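Local coordinates for DUF2019 domain-containing protein (Rhodopseudomonas palustris, PDB 2I9C) that is of unknown function but folds as a small all-helical domain of the DUF2019 family, grouped with the TPR-like helical repeat proteins, at residues 12-17 / 49-54; 22-27 / 38-43. All coordinates share one frame; numbering follows the deposited sequence.

Contact 1. Residues 12-17 / 49-54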
ATOM      1  N   GLN A  12      11.349 -10.815   2.233  1.00 29.81           N
ATOM      2  CA  GLN A  12      12.037  -9.764   1.480  1.00 29.61           C
ATOM      3  C   GLN A  12      11.655  -9.681   0.024  1.00 28.97           C
ATOM      4  O   GLN A  12      11.563  -8.568  -0.547  1.00 28.94           O
ATOM      5  CB  GLN A  12      13.571  -9.879   1.546  1.00 30.86           C
ATOM      6  CG  GLN A  12      14.182  -9.357   2.791  1.00 35.81           C
ATOM      7  CD  GLN A  12      13.878  -7.873   3.072  1.00 34.61           C
ATOM      8  OE1 GLN A  12      13.794  -7.032   2.171  1.00 37.28           O
ATOM      9  NE2 GLN A  12      13.711  -7.559   4.352  1.00 43.03           N
ATOM     10  N   ASP A  13      11.505 -10.851  -0.598  1.00 27.98           N
ATOM     11  CA  ASP A  13      11.077 -10.918  -2.009  1.00 28.94           C
ATOM     12  C   ASP A  13       9.663 -10.368  -2.190  1.00 29.17           C
ATOM     13  O   ASP A  13       9.389  -9.705  -3.190  1.00 30.15           O
ATOM     14  CB  ASP A  13      11.124 -12.361  -2.564  1.00 27.23           C
ATOM     15  CG  ASP A  13      12.543 -12.808  -2.968  1.00 31.24           C
ATOM     16  OD1 ASP A  13      13.457 -11.947  -3.062  1.00 30.18           O
ATOM     17  OD2 ASP A  13      12.748 -14.044  -3.193  1.00 29.99           O
ATOM     18  N   LEU A  14       8.777 -10.671  -1.242  1.00 28.94           N
ATOM     19  CA  LEU A  14       7.414 -10.079  -1.206  1.00 28.36           C
ATOM     20  C   LEU A  14       7.430  -8.532  -1.132  1.00 28.19           C
ATOM     21  O   LEU A  14       6.656  -7.846  -1.849  1.00 28.28           O
ATOM     22  CB  LEU A  14       6.596 -10.690  -0.050  1.00 27.17           C
ATOM     23  CG  LEU A  14       6.187 -12.171  -0.272  1.00 27.87           C
ATOM     24  CD1 LEU A  14       5.754 -12.780   1.004  1.00 26.92           C
ATOM     25  CD2 LEU A  14       5.059 -12.298  -1.333  1.00 26.80           C
ATOM     26  N   VAL A  15       8.264  -7.982  -0.258  1.00 27.45           N
ATOM     27  CA  VAL A  15       8.406  -6.512  -0.189  1.00 27.69           C
ATOM     28  C   VAL A  15       8.885  -5.918  -1.522  1.00 26.74           C
ATOM     29  O   VAL A  15       8.347  -4.908  -1.995  1.00 26.34           O
ATOM     30  CB  VAL A  15       9.299  -6.044   1.000  1.00 28.28           C
ATOM     31  CG1 VAL A  15       9.441  -4.519   1.007  1.00 28.52           C
ATOM     32  CG2 VAL A  15       8.643  -6.436   2.315  1.00 29.26           C
ATOM     33  N   ALA A  16       9.905  -6.549  -2.120  1.00 26.57           N
ATOM     34  CA  ALA A  16      10.465  -6.056  -3.373  1.00 26.60           C
ATOM     35  C   ALA A  16       9.365  -6.172  -4.431  1.00 26.99           C
ATOM     36  O   ALA A  16       9.214  -5.288  -5.253  1.00 26.14           O
ATOM     37  CB  ALA A  16      11.746  -6.858  -3.799  1.00 25.59           C
ATOM     38  N   LEU A  17       8.621  -7.291  -4.446  1.00 27.73           N
ATOM     39  CA  LEU A  17       7.589  -7.440  -5.491  1.00 27.54           C
ATOM     40  C   LEU A  17       6.424  -6.454  -5.254  1.00 27.22           C
ATOM     41  O   LEU A  17       5.876  -5.897  -6.194  1.00 26.07           O
ATOM     42  CB  LEU A  17       7.075  -8.886  -5.562  1.00 27.40           C
ATOM     43  CG  LEU A  17       6.060  -9.174  -6.671  1.00 26.09           C
ATOM     44  CD1 LEU A  17       6.747  -9.037  -8.103  1.00 27.21           C
ATOM     45  CD2 LEU A  17       5.469 -10.616  -6.451  1.00 27.94           C
ATOM     46  N   ASP A  49      -1.837  -9.847   1.864  1.00 31.88           N
ATOM     47  CA  ASP A  49      -2.493 -10.975   2.582  1.00 31.48           C
ATOM     48  C   ASP A  49      -1.529 -12.064   2.979  1.00 30.92           C
ATOM     49  O   ASP A  49      -1.623 -12.622   4.073  1.00 29.49           O
ATOM     50  CB  ASP A  49      -3.631 -11.593   1.762  1.00 32.74           C
ATOM     51  CG  ASP A  49      -4.903 -10.749   1.814  1.00 36.47           C
ATOM     52  OD1 ASP A  49      -4.908  -9.689   2.503  1.00 40.43           O
ATOM     53  OD2 ASP A  49      -5.868 -11.124   1.135  1.00 41.56           O
ATOM     54  N   GLU A  50      -0.587 -12.370   2.089  1.00 30.35           N
ATOM     55  CA  GLU A  50       0.443 -13.352   2.419  1.00 30.31           C
ATOM     56  C   GLU A  50       1.337 -12.839   3.586  1.00 29.77           C
ATOM     57  O   GLU A  50       1.657 -13.581   4.503  1.00 28.60           O
ATOM     58  CB  GLU A  50       1.292 -13.704   1.178  1.00 30.57           C
ATOM     59  CG  GLU A  50       2.477 -14.647   1.473  1.00 29.60           C
ATOM     60  CD  GLU A  50       2.062 -16.040   1.952  1.00 31.76           C
ATOM     61  OE1 GLU A  50       0.909 -16.510   1.710  1.00 32.91           O
ATOM     62  OE2 GLU A  50       2.894 -16.684   2.597  1.00 30.09           O
ATOM     63  N   LEU A  51       1.745 -11.577   3.525  1.00 29.25           N
ATOM     64  CA  LEU A  51       2.615 -11.023   4.558  1.00 29.07           C
ATOM     65  C   LEU A  51       1.841 -11.019   5.888  1.00 28.93           C
ATOM     66  O   LEU A  51       2.379 -11.382   6.921  1.00 29.00           O
ATOM     67  CB  LEU A  51       3.034  -9.593   4.194  1.00 27.77           C
ATOM     68  CG  LEU A  51       4.113  -9.452   3.130  1.00 28.98           C
ATOM     69  CD1 LEU A  51       4.139  -8.020   2.607  1.00 27.35           C
ATOM     70  CD2 LEU A  51       5.462  -9.805   3.740  1.00 27.82           C
ATOM     71  N   LYS A  52       0.587 -10.584   5.848  1.00 29.80           N
ATOM     72  CA  LYS A  52      -0.277 -10.626   7.038  1.00 31.19           C
ATOM     73  C   LYS A  52      -0.359 -12.052   7.634  1.00 31.38           C
ATOM     74  O   LYS A  52      -0.228 -12.196   8.834  1.00 31.83           O
ATOM     75  CB  LYS A  52      -1.682 -10.061   6.733  1.00 31.18           C
ATOM     76  CG  LYS A  52      -2.670 -10.223   7.917  1.00 32.72           C
ATOM     77  CD  LYS A  52      -4.100  -9.782   7.593  1.00 33.62           C
ATOM     78  CE  LYS A  52      -4.701 -10.613   6.478  1.00 38.13           C
ATOM     79  NZ  LYS A  52      -6.193 -10.714   6.561  1.00 42.51           N
ATOM     80  N   ALA A  53      -0.502 -13.091   6.801  1.00 31.47           N
ATOM     81  CA  ALA A  53      -0.603 -14.490   7.283  1.00 32.01           C
ATOM     82  C   ALA A  53       0.633 -15.072   7.948  1.00 32.60           C
ATOM     83  O   ALA A  53       0.567 -16.154   8.547  1.00 32.91           O
ATOM     84  CB  ALA A  53      -1.086 -15.438   6.169  1.00 32.32           C
ATOM     85  N   ARG A  54       1.759 -14.372   7.849  1.00 31.91           N
ATOM     86  CA  ARG A  54       2.997 -14.860   8.396  1.00 31.19           C
ATOM     87  C   ARG A  54       3.118 -14.460   9.843  1.00 30.84           C
ATOM     88  O   ARG A  54       2.562 -13.426  10.249  1.00 29.98           O
ATOM     89  CB  ARG A  54       4.161 -14.308   7.567  1.00 31.80           C
ATOM     90  CG  ARG A  54       4.205 -15.036   6.268  1.00 34.08           C
ATOM     91  CD  ARG A  54       5.284 -14.591   5.336  1.00 33.98           C
ATOM     92  NE  ARG A  54       5.081 -15.342   4.105  1.00 33.30           N
ATOM     93  CZ  ARG A  54       6.025 -15.581   3.208  1.00 32.82           C
ATOM     94  NH1 ARG A  54       7.262 -15.109   3.391  1.00 29.18           N
ATOM     95  NH2 ARG A  54       5.731 -16.298   2.137  1.00 29.23           N
TER
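Glu50 OE2 is gripped by two nitrogens of Arg54, and the guanidinium so held lies against Leu14 of the neighbouring helix, where the helical hairpin of helices 11-30 and 34-53 comes to its open end. Arg54 NH2 reaches Glu50 OE2 at 2.9 Å and Arg54 NE reaches the same oxygen at 3.0 Å, a side-on salt bridge in which both donors arrive on the anti side of the carboxylate and from opposite faces of its plane. The oxygen lies almost in the guanidinium plane, so the two bonds fix the rotation of that flat group. NH2 also bonds Met9 O, and NH1 bonds Thr11 OG1, which ties the group to the residues just before and at the start of helix 11-30.

While Glu50 OE2 lies at its edge, one face of the guanidinium is covered by carbon: Leu14 CD1 stands over its centre, 3.6 Å from Arg54 CZ. The same methyl meets the aliphatic part of the acid, 3.8 Å from Glu50 CG. Glu50 is bent at chi2 (64°), which folds its carboxylate back towards the arginine. Beneath this polar lid the contact is apolar; Ile47, one turn earlier on helix 34-53, also touches Leu14, and Leu51 CD2 lies 4.1 Å from both Leu14 CB and Leu14 CD1.

Contact 2. Residues 22-27 / 38-43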
ATOM      1  N   THR A  22       3.390  -1.969  -7.494  1.00 28.91           N
ATOM      2  CA  THR A  22       2.779  -0.700  -7.188  0.50 28.67           C
ATOM      3  C   THR A  22       3.390   0.475  -7.997  1.00 29.68           C
ATOM      4  O   THR A  22       2.683   1.430  -8.375  1.00 30.81           O
ATOM      5  CB  THR A  22       2.817  -0.556  -5.679  0.50 28.85           C
ATOM      6  OG1 THR A  22       2.295  -1.784  -5.132  0.50 27.82           O
ATOM      7  CG2 THR A  22       1.982   0.600  -5.206  0.50 29.02           C
ATOM      8  N   VAL A  23       4.690   0.394  -8.298  1.00 29.26           N
ATOM      9  CA  VAL A  23       5.279   1.300  -9.331  1.00 28.69           C
ATOM     10  C   VAL A  23       4.528   1.106 -10.659  1.00 29.77           C
ATOM     11  O   VAL A  23       4.128   2.058 -11.323  1.00 29.03           O
ATOM     12  CB  VAL A  23       6.787   0.993  -9.515  1.00 29.83           C
ATOM     13  CG1 VAL A  23       7.326   1.536 -10.846  1.00 29.24           C
ATOM     14  CG2 VAL A  23       7.585   1.598  -8.331  1.00 26.56           C
ATOM     15  N   GLU A  24       4.346  -0.147 -11.065  1.00 30.74           N
ATOM     16  CA  GLU A  24       3.614  -0.416 -12.280  1.00 32.44           C
ATOM     17  C   GLU A  24       2.145   0.012 -12.208  1.00 30.76           C
ATOM     18  O   GLU A  24       1.601   0.417 -13.224  1.00 31.04           O
ATOM     19  CB  GLU A  24       3.763  -1.872 -12.689  1.00 33.14           C
ATOM     20  CG  GLU A  24       5.213  -2.195 -13.128  1.00 35.89           C
ATOM     21  CD  GLU A  24       5.401  -3.668 -13.520  1.00 38.77           C
ATOM     22  OE1 GLU A  24       4.422  -4.296 -14.005  1.00 42.27           O
ATOM     23  OE2 GLU A  24       6.538  -4.192 -13.333  1.00 43.68           O
ATOM     24  N   GLN A  25       1.516  -0.046 -11.031  1.00 30.57           N
ATOM     25  CA  GLN A  25       0.191   0.610 -10.824  1.00 30.33           C
ATOM     26  C   GLN A  25       0.215   2.083 -11.193  1.00 30.56           C
ATOM     27  O   GLN A  25      -0.609   2.559 -11.986  1.00 31.21           O
ATOM     28  CB  GLN A  25      -0.327   0.466  -9.387  1.00 29.64           C
ATOM     29  CG  GLN A  25      -0.843  -0.956  -9.017  1.00 28.50           C
ATOM     30  CD  GLN A  25      -1.101  -1.046  -7.535  1.00 30.71           C
ATOM     31  OE1 GLN A  25      -1.357  -0.040  -6.903  1.00 33.90           O
ATOM     32  NE2 GLN A  25      -0.977  -2.226  -6.959  1.00 31.72           N
ATOM     33  N   ASP A  26       1.189   2.793 -10.656  1.00 31.31           N
ATOM     34  CA  ASP A  26       1.373   4.195 -10.945  1.00 32.12           C
ATOM     35  C   ASP A  26       1.519   4.387 -12.453  1.00 31.88           C
ATOM     36  O   ASP A  26       0.821   5.205 -13.029  1.00 33.18           O
ATOM     37  CB  ASP A  26       2.628   4.724 -10.227  1.00 30.99           C
ATOM     38  CG  ASP A  26       2.672   6.227 -10.182  1.00 34.82           C
ATOM     39  OD1 ASP A  26       1.596   6.831  -9.943  1.00 36.57           O
ATOM     40  OD2 ASP A  26       3.780   6.811 -10.365  1.00 36.26           O
ATOM     41  N   ASP A  27       2.402   3.621 -13.085  1.00 32.89           N
ATOM     42  CA  ASP A  27       2.618   3.687 -14.544  1.00 33.69           C
ATOM     43  C   ASP A  27       1.298   3.479 -15.286  1.00 34.79           C
ATOM     44  O   ASP A  27       0.977   4.202 -16.250  1.00 33.60           O
ATOM     45  CB  ASP A  27       3.587   2.584 -15.007  1.00 34.09           C
ATOM     46  CG  ASP A  27       5.061   2.811 -14.582  1.00 37.86           C
ATOM     47  OD1 ASP A  27       5.374   3.938 -14.141  1.00 38.46           O
ATOM     48  OD2 ASP A  27       5.888   1.843 -14.748  1.00 38.34           O
ATOM     49  N   ASN A  38      -5.854  -2.752 -12.528  1.00 30.94           N
ATOM     50  CA  ASN A  38      -6.709  -3.625 -11.729  1.00 30.65           C
ATOM     51  C   ASN A  38      -6.024  -4.961 -11.409  1.00 30.35           C
ATOM     52  O   ASN A  38      -6.090  -5.449 -10.280  1.00 30.92           O
ATOM     53  CB  ASN A  38      -8.061  -3.867 -12.470  1.00 31.41           C
ATOM     54  CG  ASN A  38      -8.909  -2.619 -12.533  1.00 34.89           C
ATOM     55  OD1 ASN A  38      -8.808  -1.725 -11.659  1.00 36.19           O
ATOM     56  ND2 ASN A  38      -9.759  -2.542 -13.557  1.00 34.86           N
ATOM     57  N   ARG A  39      -5.345  -5.545 -12.392  1.00 29.28           N
ATOM     58  CA  ARG A  39      -4.644  -6.806 -12.136  1.00 28.78           C
ATOM     59  C   ARG A  39      -3.457  -6.611 -11.196  1.00 29.17           C
ATOM     60  O   ARG A  39      -3.258  -7.402 -10.295  1.00 29.36           O
ATOM     61  CB  ARG A  39      -4.244  -7.517 -13.418  1.00 27.89           C
ATOM     62  CG  ARG A  39      -5.432  -7.907 -14.286  1.00 26.34           C
ATOM     63  CD  ARG A  39      -5.054  -8.970 -15.313  1.00 20.23           C
ATOM     64  NE  ARG A  39      -6.237  -9.523 -15.915  1.00 21.46           N
ATOM     65  CZ  ARG A  39      -6.926 -10.541 -15.404  1.00 20.06           C
ATOM     66  NH1 ARG A  39      -6.543 -11.104 -14.264  1.00 21.32           N
ATOM     67  NH2 ARG A  39      -8.009 -10.956 -15.996  1.00 17.79           N
ATOM     68  N   LEU A  40      -2.673  -5.560 -11.410  1.00 29.10           N
ATOM     69  CA  LEU A  40      -1.601  -5.183 -10.480  1.00 30.49           C
ATOM     70  C   LEU A  40      -2.096  -4.911  -9.064  1.00 30.96           C
ATOM     71  O   LEU A  40      -1.427  -5.276  -8.083  1.00 30.71           O
ATOM     72  CB  LEU A  40      -0.846  -3.977 -11.034  1.00 30.26           C
ATOM     73  CG  LEU A  40      -0.050  -4.262 -12.307  1.00 29.63           C
ATOM     74  CD1 LEU A  40       0.320  -2.925 -12.883  1.00 32.43           C
ATOM     75  CD2 LEU A  40       1.184  -5.109 -12.051  1.00 30.66           C
ATOM     76  N   PHE A  41      -3.268  -4.293  -8.941  1.00 31.61           N
ATOM     77  CA  PHE A  41      -3.877  -4.115  -7.621  1.00 32.57           C
ATOM     78  C   PHE A  41      -4.171  -5.445  -6.936  1.00 32.15           C
ATOM     79  O   PHE A  41      -3.846  -5.600  -5.759  1.00 31.79           O
ATOM     80  CB  PHE A  41      -5.160  -3.252  -7.677  1.00 34.40           C
ATOM     81  CG  PHE A  41      -5.695  -2.875  -6.312  1.00 37.69           C
ATOM     82  CD1 PHE A  41      -5.206  -1.736  -5.660  1.00 43.16           C
ATOM     83  CD2 PHE A  41      -6.639  -3.668  -5.664  1.00 42.90           C
ATOM     84  CE1 PHE A  41      -5.683  -1.381  -4.392  1.00 43.68           C
ATOM     85  CE2 PHE A  41      -7.128  -3.327  -4.392  1.00 43.93           C
ATOM     86  CZ  PHE A  41      -6.642  -2.166  -3.756  1.00 41.04           C
ATOM     87  N   GLY A  42      -4.806  -6.386  -7.660  1.00 30.40           N
ATOM     88  CA  GLY A  42      -5.055  -7.744  -7.135  1.00 30.83           C
ATOM     89  C   GLY A  42      -3.774  -8.443  -6.677  1.00 30.25           C
ATOM     90  O   GLY A  42      -3.735  -9.063  -5.604  1.00 30.00           O
ATOM     91  N   VAL A  43      -2.730  -8.368  -7.490  1.00 29.23           N
ATOM     92  CA  VAL A  43      -1.436  -8.953  -7.103  1.00 29.54           C
ATOM     93  C   VAL A  43      -0.923  -8.347  -5.798  1.00 30.73           C
ATOM     94  O   VAL A  43      -0.470  -9.075  -4.882  1.00 30.42           O
ATOM     95  CB  VAL A  43      -0.368  -8.809  -8.224  1.00 27.86           C
ATOM     96  CG1 VAL A  43       0.955  -9.341  -7.741  1.00 28.22           C
ATOM     97  CG2 VAL A  43      -0.791  -9.610  -9.437  1.00 28.94           C
TER
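The Phe41 ring has the carboxamide oxygen of Gln25, OE1, at its edge and near its plane, while the amide nitrogen of the same group turns to the backbone of helix 34-53. The two segments belong to an antiparallel helical hairpin, with local axes 9.0 Å apart at closest approach and a crossing angle of -160°. Gln25 NE2 gives a weak hydrogen bond to Leu40 O at 3.3 Å and also rests 3.5 Å from Phe41 CA. OE1 accepts from Gln72 NE2 of helix 71-79, so this one amide joins three helices.

With CG beside the backbone N (chi1 -74°), Gln25 CG comes to 3.6 Å from Leu40 CB, and the extended chain beyond it (chi2 170°) carries the carboxamide on to Leu40 O and Phe41. An alanine here would take away the amide and is likely to leave Leu40 O without its weak bond and Gln72 NE2 without this acceptor, and to open a gap beside Leu40 CB. Leu40 in turn crosses Glu24 at about a right angle. Its CD1 methyl packs close to the backbone of helix 11-30, 3.5 Å from Glu24 C, and lies 3.6 Å from Glu24 CB, whereas Leu40 CD2 faces Glu24 OE1 at 3.9 Å.

Overall arrangement
Both contacts join the same two helices, 11-30 and 34-53, and their centres lie 15 Å apart, with the nearest atoms about 5 Å from each other. The order of segments along the chain is 12-17, 22-27, 38-43 and 49-54, so contact 2 sits towards the turn of the hairpin and contact 1 at its open end, spanning 31 intervening residues against 10. Together they pin the antiparallel pair at two levels. Contact 1 also draws in the residues leading into helix 11-30, while contact 2 is joined to helix 71-79, linking the hairpin to the next helix of this single-chain, strand-free domain, consistent with its TPR-clan family.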